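Local coordinates for ribonucleoside triphosphate reductase (Lactobacillus leichmannii, PDB 1L1L), which catalyses the cobalamin-dependent reduction of ribonucleoside triphosphates to 2'-deoxyribonucleotides, as an allosterically regulated monomer of the class II ribonucleotide reductases, at residues 183-188 and 249-254; 229-234 and 279-284; 199-204 and 273-278. One frame throughout, in Å; residues are numbered along the deposited sequence.

All three contacts belong to the insertion domain of this B12-dependent reductase, a small alpha/beta unit. Contact 1 is its sheet: two parallel strands tied by main-chain hydrogen bonds, with leucines on one face. Contact 2 lies on that leucine face, where helices 224-236 and 275-289 pack alongside each other without a hydrogen bond between them; Leu184 and Leu252 of contact 1 meet both, Leu250 helix 224-236 and Leu186 helix 275-289. Contact 3 uses the first part of helix 275-289 again, now against the turn after helix 195-200, and is more open to solvent. Contacts 1 and 2 are buried, whereas contact 3 is a partly exposed, wholly apolar margin, joined to contact 1 where Val204 meets Leu186.

Contact 1: residues 183-188 and 249-254; sequences DLQLVV and KLILDL
Strands 183-187 and 249-253 are parallel neighbours in the three-stranded sheet of the insertion domain; 183-187 is an outer strand and 249-253 the central one. Five main-chain hydrogen bonds join them in the parallel ladder. Leu250 N gives to Asp183 O at 3.0 Å, and Leu250 O takes the N-H of Gln185. Gln185 O then accepts from Leu252 N, and the ladder closes with Val187 N to Leu252 O at 2.9 Å and Leu254 N to Val187 O at 2.8 Å. The side chains sort by face. On one, Leu184 and Leu250 lie side by side and point the same way; with CG anti to its backbone N (chi1 178°), Leu184 leans over so that its CD1 sits 4.0 Å from Leu250 CG and 4.1 Å from Leu252 CD1. Farther along, Leu186 CD2 rests on Leu252 CB at 3.9 Å. Helices 224-236 and 275-289 cover this leucine layer. The other face is mixed. Val187 CG2 meets Ile251 CG2 at 3.6 Å, the two branches crossing obliquely, while Gln185 runs beside Ile251 and gives its NE2 to Val210 O. The carboxylate of buried Asp253 is held by Arg219, Ser255 and Tyr217, and the ammonium of Lys249 pairs with Asp212. The ladder therefore fixes the register through the main chain, leaving the leucine face for helix packing, while polar groups on the opposite face bind surrounding residues; Arg219 would probably favour the charged form of Asp253.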
loop_
_atom_site.group_PDB
_atom_site.type_symbol
_atom_site.label_atom_id
_atom_site.label_comp_id
_atom_site.label_asym_id
_atom_site.label_seq_id
_atom_site.Cartn_x
_atom_site.Cartn_y
_atom_site.Cartn_z
ATOM N N ASP A 183 19.122 -25.973 -16.593
ATOM C CA ASP A 183 18.290 -26.389 -17.712
ATOM C C ASP A 183 16.902 -26.569 -17.100
ATOM O O ASP A 183 16.727 -27.379 -16.185
ATOM C CB ASP A 183 18.791 -27.716 -18.290
ATOM C CG ASP A 183 17.972 -28.171 -19.481
ATOM O OD1 ASP A 183 17.763 -27.344 -20.399
ATOM O OD2 ASP A 183 17.538 -29.344 -19.504
ATOM N N LEU A 184 15.922 -25.818 -17.591
ATOM C CA LEU A 184 14.572 -25.878 -17.028
ATOM C C LEU A 184 13.445 -26.321 -17.952
ATOM O O LEU A 184 13.291 -25.820 -19.070
ATOM C CB LEU A 184 14.206 -24.511 -16.439
ATOM C CG LEU A 184 12.806 -24.333 -15.838
ATOM C CD1 LEU A 184 12.680 -25.204 -14.609
ATOM C CD2 LEU A 184 12.578 -22.860 -15.484
ATOM N N GLN A 185 12.641 -27.259 -17.462
ATOM C CA GLN A 185 11.499 -27.743 -18.219
ATOM C C GLN A 185 10.292 -27.609 -17.308
ATOM O O GLN A 185 10.328 -28.035 -16.157
ATOM C CB GLN A 185 11.673 -29.213 -18.614
ATOM C CG GLN A 185 12.920 -29.516 -19.416
ATOM C CD GLN A 185 12.962 -30.966 -19.856
ATOM O OE1 GLN A 185 12.222 -31.373 -20.754
ATOM N NE2 GLN A 185 13.809 -31.757 -19.212
ATOM N N LEU A 186 9.235 -26.999 -17.823
ATOM C CA LEU A 186 8.012 -26.819 -17.054
ATOM C C LEU A 186 6.974 -27.762 -17.646
ATOM O O LEU A 186 6.600 -27.639 -18.816
ATOM C CB LEU A 186 7.532 -25.365 -17.143
ATOM C CG LEU A 186 8.556 -24.314 -16.691
ATOM C CD1 LEU A 186 7.954 -22.924 -16.785
ATOM C CD2 LEU A 186 8.993 -24.610 -15.266
ATOM N N VAL A 187 6.517 -28.703 -16.825
ATOM C CA VAL A 187 5.544 -29.693 -17.257
ATOM C C VAL A 187 4.119 -29.388 -16.834
ATOM O O VAL A 187 3.858 -29.037 -15.685
ATOM C CB VAL A 187 5.887 -31.093 -16.709
ATOM C CG1 VAL A 187 4.993 -32.133 -17.359
ATOM C CG2 VAL A 187 7.343 -31.404 -16.946
ATOM N N VAL A 188 3.207 -29.527 -17.786
ATOM C CA VAL A 188 1.782 -29.336 -17.553
ATOM C C VAL A 188 1.089 -30.411 -18.378
ATOM O O VAL A 188 0.842 -30.240 -19.572
ATOM C CB VAL A 188 1.292 -27.944 -17.997
ATOM C CG1 VAL A 188 -0.231 -27.920 -18.035
ATOM C CG2 VAL A 188 1.799 -26.880 -17.022
ATOM N N LYS A 249 19.889 -29.894 -13.873
ATOM C CA LYS A 249 18.710 -30.321 -14.606
ATOM C C LYS A 249 17.499 -30.258 -13.686
ATOM O O LYS A 249 17.362 -31.065 -12.770
ATOM C CB LYS A 249 18.905 -31.744 -15.133
ATOM C CG LYS A 249 20.014 -31.862 -16.166
ATOM C CD LYS A 249 20.106 -33.276 -16.740
ATOM C CE LYS A 249 21.170 -33.359 -17.829
ATOM N NZ LYS A 249 21.262 -34.717 -18.456
ATOM N N LEU A 250 16.623 -29.292 -13.938
ATOM C CA LEU A 250 15.430 -29.108 -13.123
ATOM C C LEU A 250 14.140 -29.283 -13.912
ATOM O O LEU A 250 13.983 -28.746 -15.010
ATOM C CB LEU A 250 15.445 -27.719 -12.474
ATOM C CG LEU A 250 14.215 -27.381 -11.623
ATOM C CD1 LEU A 250 14.003 -28.481 -10.586
ATOM C CD2 LEU A 250 14.398 -26.019 -10.953
ATOM N N ILE A 251 13.217 -30.044 -13.340
ATOM C CA ILE A 251 11.929 -30.280 -13.967
ATOM C C ILE A 251 10.843 -29.926 -12.958
ATOM O O ILE A 251 10.671 -30.623 -11.963
ATOM C CB ILE A 251 11.749 -31.755 -14.362
ATOM C CG1 ILE A 251 12.916 -32.214 -15.242
ATOM C CG2 ILE A 251 10.419 -31.925 -15.092
ATOM C CD1 ILE A 251 12.944 -33.715 -15.502
ATOM N N LEU A 252 10.128 -28.835 -13.207
ATOM C CA LEU A 252 9.052 -28.414 -12.312
ATOM C C LEU A 252 7.711 -28.811 -12.930
ATOM O O LEU A 252 7.379 -28.400 -14.047
ATOM C CB LEU A 252 9.117 -26.899 -12.081
ATOM C CG LEU A 252 10.358 -26.405 -11.335
ATOM C CD1 LEU A 252 10.329 -24.886 -11.222
ATOM C CD2 LEU A 252 10.415 -27.030 -9.950
ATOM N N ASP A 253 6.953 -29.623 -12.198
ATOM C CA ASP A 253 5.654 -30.108 -12.663
ATOM C C ASP A 253 4.514 -29.265 -12.071
ATOM O O ASP A 253 4.296 -29.286 -10.858
ATOM C CB ASP A 253 5.479 -31.573 -12.238
ATOM C CG ASP A 253 4.372 -32.275 -12.993
ATOM O OD1 ASP A 253 3.310 -31.657 -13.210
ATOM O OD2 ASP A 253 4.554 -33.458 -13.357
ATOM N N LEU A 254 3.802 -28.531 -12.927
ATOM C CA LEU A 254 2.689 -27.678 -12.489
ATOM C C LEU A 254 1.359 -28.235 -13.007
ATOM O O LEU A 254 0.444 -27.478 -13.343
ATOM C CB LEU A 254 2.858 -26.247 -13.029
ATOM C CG LEU A 254 4.263 -25.659 -13.197
ATOM C CD1 LEU A 254 4.137 -24.168 -13.483
ATOM C CD2 LEU A 254 5.101 -25.887 -11.953
#

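Contact 2: residues 229-234 and 279-284; sequences LANALL and SMLLDV
The carboxamide of Asn231 is the flat group between the two helices, and the methyl end of Met280 lies over one of its faces: CE is 3.3 Å from OD1 and 3.5 Å from CG of Asn231. Nearly level with the amide, beyond its oxygen, come two aliphatic groups from different directions, Val284 CG1 at 3.9 Å from Asn231 OD1 and Leu281 CD2 at 4.1 Å from the same oxygen. These residues belong to helices 224-236 and 275-289, which run almost parallel on one face of the insertion domain's three-stranded sheet. The first is the crossover helix of a beta-alpha-beta unit linking strands 216-219 and 249-253. The short helical segments cross at -16° with their axes 10.7 Å apart, so long side chains bridge the gap. Met280 does so with its CG anti to the backbone N (chi1 -175°) and a bend about the SD-CG bond (chi3 98°), which carries CE onto the amide. Asn231 and Met280 cross at about a right angle. With three methyl groups against it, Asn231 OD1 is buried and has no hydrogen-bond partner in the model, an unusual state for an amide oxygen; only carbon contacts meet it across this interface. Helix 298-313 adds Ile308 against Asn231 and Ala311 against Met280. Nearer the sheet, the packing is between leucines. Leu281 CD2 reaches across to the main chain of helix 224-236, 3.9 Å from Asn231 CA, and Leu234 comes obliquely the other way. Its CD2 touches Leu281 CD2 at 3.7 Å and also lies 3.3 Å from the main-chain oxygen, Leu281 O.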
loop_
_atom_site.group_PDB
_atom_site.type_symbol
_atom_site.label_atom_id
_atom_site.label_comp_id
_atom_site.label_asym_id
_atom_site.label_seq_id
_atom_site.Cartn_x
_atom_site.Cartn_y
_atom_site.Cartn_z
ATOM N N LEU A 229 8.017 -22.012 -3.177
ATOM C CA LEU A 229 9.046 -23.049 -3.101
ATOM C C LEU A 229 9.628 -23.413 -4.474
ATOM O O LEU A 229 10.820 -23.721 -4.584
ATOM C CB LEU A 229 8.477 -24.306 -2.419
ATOM C CG LEU A 229 8.058 -24.129 -0.954
ATOM C CD1 LEU A 229 7.468 -25.420 -0.414
ATOM C CD2 LEU A 229 9.252 -23.698 -0.126
ATOM N N ALA A 230 8.795 -23.362 -5.513
ATOM C CA ALA A 230 9.235 -23.692 -6.870
ATOM C C ALA A 230 10.189 -22.633 -7.435
ATOM O O ALA A 230 11.110 -22.944 -8.207
ATOM C CB ALA A 230 8.043 -23.838 -7.771
ATOM N N ASN A 231 9.961 -21.380 -7.070
ATOM C CA ASN A 231 10.829 -20.307 -7.536
ATOM C C ASN A 231 12.086 -20.350 -6.673
ATOM O O ASN A 231 13.189 -20.068 -7.151
ATOM C CB ASN A 231 10.129 -18.949 -7.398
ATOM C CG ASN A 231 11.010 -17.790 -7.830
ATOM O OD1 ASN A 231 11.424 -17.705 -8.988
ATOM N ND2 ASN A 231 11.301 -16.890 -6.898
ATOM N N ALA A 232 11.915 -20.724 -5.405
ATOM C CA ALA A 232 13.034 -20.817 -4.467
ATOM C C ALA A 232 14.011 -21.911 -4.900
ATOM O O ALA A 232 15.237 -21.743 -4.810
ATOM C CB ALA A 232 12.522 -21.103 -3.053
ATOM N N LEU A 233 13.455 -23.027 -5.365
ATOM C CA LEU A 233 14.248 -24.159 -5.838
ATOM C C LEU A 233 15.030 -23.739 -7.084
ATOM O O LEU A 233 16.248 -23.913 -7.151
ATOM C CB LEU A 233 13.326 -25.342 -6.172
ATOM C CG LEU A 233 13.966 -26.572 -6.827
ATOM C CD1 LEU A 233 15.069 -27.111 -5.930
ATOM C CD2 LEU A 233 12.892 -27.637 -7.090
ATOM N N LEU A 234 14.318 -23.181 -8.060
ATOM C CA LEU A 234 14.926 -22.714 -9.303
ATOM C C LEU A 234 16.106 -21.770 -9.058
ATOM O O LEU A 234 17.156 -21.893 -9.698
ATOM C CB LEU A 234 13.890 -21.991 -10.164
ATOM C CG LEU A 234 14.473 -21.314 -11.406
ATOM C CD1 LEU A 234 15.131 -22.366 -12.305
ATOM C CD2 LEU A 234 13.380 -20.579 -12.155
ATOM N N SER A 279 5.907 -18.426 -17.363
ATOM C CA SER A 279 6.694 -17.325 -17.922
ATOM C C SER A 279 7.685 -16.783 -16.893
ATOM O O SER A 279 8.873 -16.577 -17.189
ATOM C CB SER A 279 5.768 -16.198 -18.364
ATOM O OG SER A 279 4.742 -16.688 -19.208
ATOM N N MET A 280 7.196 -16.547 -15.677
ATOM C CA MET A 280 8.043 -16.021 -14.617
ATOM C C MET A 280 9.244 -16.923 -14.351
ATOM O O MET A 280 10.366 -16.443 -14.206
ATOM C CB MET A 280 7.236 -15.863 -13.328
ATOM C CG MET A 280 7.997 -15.211 -12.192
ATOM S SD MET A 280 7.318 -15.686 -10.572
ATOM C CE MET A 280 8.451 -16.987 -10.115
ATOM N N LEU A 281 9.017 -18.230 -14.276
ATOM C CA LEU A 281 10.108 -19.162 -14.013
ATOM C C LEU A 281 11.088 -19.199 -15.185
ATOM O O LEU A 281 12.298 -19.308 -14.985
ATOM C CB LEU A 281 9.563 -20.567 -13.760
ATOM C CG LEU A 281 8.795 -20.731 -12.446
ATOM C CD1 LEU A 281 8.008 -22.040 -12.488
ATOM C CD2 LEU A 281 9.761 -20.698 -11.264
ATOM N N LEU A 282 10.561 -19.118 -16.397
ATOM C CA LEU A 282 11.408 -19.141 -17.588
ATOM C C LEU A 282 12.241 -17.873 -17.675
ATOM O O LEU A 282 13.456 -17.934 -17.875
ATOM C CB LEU A 282 10.560 -19.297 -18.852
ATOM C CG LEU A 282 9.839 -20.649 -18.968
ATOM C CD1 LEU A 282 8.989 -20.660 -20.216
ATOM C CD2 LEU A 282 10.852 -21.790 -18.970
ATOM N N ASP A 283 11.591 -16.724 -17.511
ATOM C CA ASP A 283 12.297 -15.451 -17.564
ATOM C C ASP A 283 13.273 -15.257 -16.402
ATOM O O ASP A 283 14.357 -14.695 -16.577
ATOM C CB ASP A 283 11.291 -14.303 -17.628
ATOM C CG ASP A 283 10.521 -14.284 -18.941
ATOM O OD1 ASP A 283 11.037 -14.828 -19.946
ATOM O OD2 ASP A 283 9.411 -13.719 -18.979
ATOM N N VAL A 284 12.895 -15.724 -15.214
ATOM C CA VAL A 284 13.748 -15.620 -14.040
ATOM C C VAL A 284 14.983 -16.504 -14.216
ATOM O O VAL A 284 16.067 -16.221 -13.682
ATOM C CB VAL A 284 12.970 -16.053 -12.762
ATOM C CG1 VAL A 284 13.918 -16.342 -11.623
ATOM C CG2 VAL A 284 12.011 -14.943 -12.363
#

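Contact 3: residues 199-204 and 273-278; sequences VKVGAV and GPMPLI
Val201 packs against Ile278 where the Schellman motif ending helix 195-200 meets the first part of helix 275-289, at the margin of the insertion domain. The valine's torsion explains which methyl does the touching. At chi1 -65° its CG2 stands in the crowded position between the backbone N and the carbonyl carbon, and this methyl lies 3.5 Å from Ile278 CG2 and 3.6 Å from Ile278 CB. The two side chains cross at about a right angle. Ile278 puts CG1 anti to its own carbonyl carbon (chi1 -69°) and extends from there, so CD1 stretches past the valine while CG2 stays beside it. Met275, one helical turn earlier, offers CB at 4.3 Å to Val201 CG2; its chain then folds back through two like-signed bends, which lay the terminal methyl CE over Gly273; the side chain also touches Ala197. Gly202 takes the positive phi (115°) that the Schellman turn needs, a backbone shape in which a CB would be jammed against the preceding carbonyl oxygen. The turn is closed by Ala203 N to Ser198 O and Gly202 N to Val199 O, and it swings the chain round to present Ala203 to the helix. The isoleucine thus spans the last part of the turn, from Val201 to Ala203: Ile278 CG2 is 3.5 Å from the carbonyl oxygen of Val201, and Ile278 CD1 ends 3.7 Å from Ala203 CB.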
loop_
_atom_site.group_PDB
_atom_site.type_symbol
_atom_site.label_atom_id
_atom_site.label_comp_id
_atom_site.label_asym_id
_atom_site.label_seq_id
_atom_site.Cartn_x
_atom_site.Cartn_y
_atom_site.Cartn_z
ATOM N N VAL A 199 1.265 -24.561 -22.832
ATOM C CA VAL A 199 2.153 -24.895 -23.939
ATOM C C VAL A 199 2.506 -23.588 -24.632
ATOM O O VAL A 199 3.650 -23.377 -25.038
ATOM C CB VAL A 199 1.459 -25.849 -24.953
ATOM C CG1 VAL A 199 2.294 -25.981 -26.223
ATOM C CG2 VAL A 199 1.263 -27.217 -24.317
ATOM N N LYS A 200 1.513 -22.711 -24.750
ATOM C CA LYS A 200 1.701 -21.418 -25.384
ATOM C C LYS A 200 2.748 -20.549 -24.700
ATOM O O LYS A 200 3.414 -19.746 -25.355
ATOM C CB LYS A 200 0.381 -20.664 -25.442
ATOM C CG LYS A 200 -0.602 -21.238 -26.441
ATOM C CD LYS A 200 -1.853 -20.379 -26.540
ATOM C CE LYS A 200 -2.640 -20.342 -25.224
ATOM N NZ LYS A 200 -1.936 -19.623 -24.114
ATOM N N VAL A 201 2.898 -20.697 -23.389
ATOM C CA VAL A 201 3.880 -19.899 -22.667
ATOM C C VAL A 201 5.187 -20.632 -22.398
ATOM O O VAL A 201 6.035 -20.132 -21.666
ATOM C CB VAL A 201 3.317 -19.378 -21.325
ATOM C CG1 VAL A 201 2.174 -18.414 -21.579
ATOM C CG2 VAL A 201 2.859 -20.537 -20.463
ATOM N N GLY A 202 5.355 -21.822 -22.972
ATOM C CA GLY A 202 6.609 -22.533 -22.774
ATOM C C GLY A 202 6.637 -23.851 -22.028
ATOM O O GLY A 202 7.706 -24.441 -21.861
ATOM N N ALA A 203 5.487 -24.323 -21.557
ATOM C CA ALA A 203 5.452 -25.597 -20.845
ATOM C C ALA A 203 5.329 -26.744 -21.847
ATOM O O ALA A 203 4.779 -26.567 -22.936
ATOM C CB ALA A 203 4.279 -25.624 -19.872
ATOM N N VAL A 204 5.840 -27.917 -21.482
ATOM C CA VAL A 204 5.765 -29.081 -22.363
ATOM C C VAL A 204 4.846 -30.164 -21.811
ATOM O O VAL A 204 4.737 -30.350 -20.596
ATOM C CB VAL A 204 7.158 -29.710 -22.604
ATOM C CG1 VAL A 204 8.034 -28.745 -23.383
ATOM C CG2 VAL A 204 7.812 -30.069 -21.283
ATOM N N GLY A 273 -4.291 -19.248 -13.169
ATOM C CA GLY A 273 -3.845 -20.410 -13.914
ATOM C C GLY A 273 -2.336 -20.436 -13.742
ATOM O O GLY A 273 -1.774 -19.474 -13.224
ATOM N N PRO A 274 -1.647 -21.499 -14.169
ATOM C CA PRO A 274 -0.193 -21.569 -14.012
ATOM C C PRO A 274 0.587 -20.798 -15.075
ATOM O O PRO A 274 1.794 -20.619 -14.945
ATOM C CB PRO A 274 0.072 -23.062 -14.097
ATOM C CG PRO A 274 -0.902 -23.472 -15.180
ATOM C CD PRO A 274 -2.169 -22.721 -14.810
ATOM N N MET A 275 -0.106 -20.339 -16.112
ATOM C CA MET A 275 0.545 -19.630 -17.207
ATOM C C MET A 275 1.485 -18.516 -16.746
ATOM O O MET A 275 2.655 -18.498 -17.127
ATOM C CB MET A 275 -0.502 -19.083 -18.181
ATOM C CG MET A 275 -1.279 -20.165 -18.936
ATOM S SD MET A 275 -2.526 -21.028 -17.912
ATOM C CE MET A 275 -3.775 -19.780 -17.844
ATOM N N PRO A 276 0.996 -17.572 -15.923
ATOM C CA PRO A 276 1.904 -16.506 -15.478
ATOM C C PRO A 276 3.109 -17.040 -14.710
ATOM O O PRO A 276 4.197 -16.452 -14.763
ATOM C CB PRO A 276 1.004 -15.608 -14.621
ATOM C CG PRO A 276 -0.073 -16.553 -14.142
ATOM C CD PRO A 276 -0.355 -17.368 -15.381
ATOM N N LEU A 277 2.919 -18.151 -13.998
ATOM C CA LEU A 277 4.012 -18.753 -13.238
ATOM C C LEU A 277 5.063 -19.350 -14.175
ATOM O O LEU A 277 6.259 -19.295 -13.899
ATOM C CB LEU A 277 3.488 -19.855 -12.309
ATOM C CG LEU A 277 4.560 -20.609 -11.518
ATOM C CD1 LEU A 277 5.303 -19.639 -10.613
ATOM C CD2 LEU A 277 3.921 -21.736 -10.704
ATOM N N ILE A 278 4.604 -19.930 -15.279
ATOM C CA ILE A 278 5.508 -20.546 -16.251
ATOM C C ILE A 278 6.468 -19.490 -16.806
ATOM O O ILE A 278 7.683 -19.638 -16.709
ATOM C CB ILE A 278 4.703 -21.206 -17.396
ATOM C CG1 ILE A 278 3.956 -22.428 -16.841
ATOM C CG2 ILE A 278 5.628 -21.616 -18.547
ATOM C CD1 ILE A 278 2.840 -22.923 -17.707
#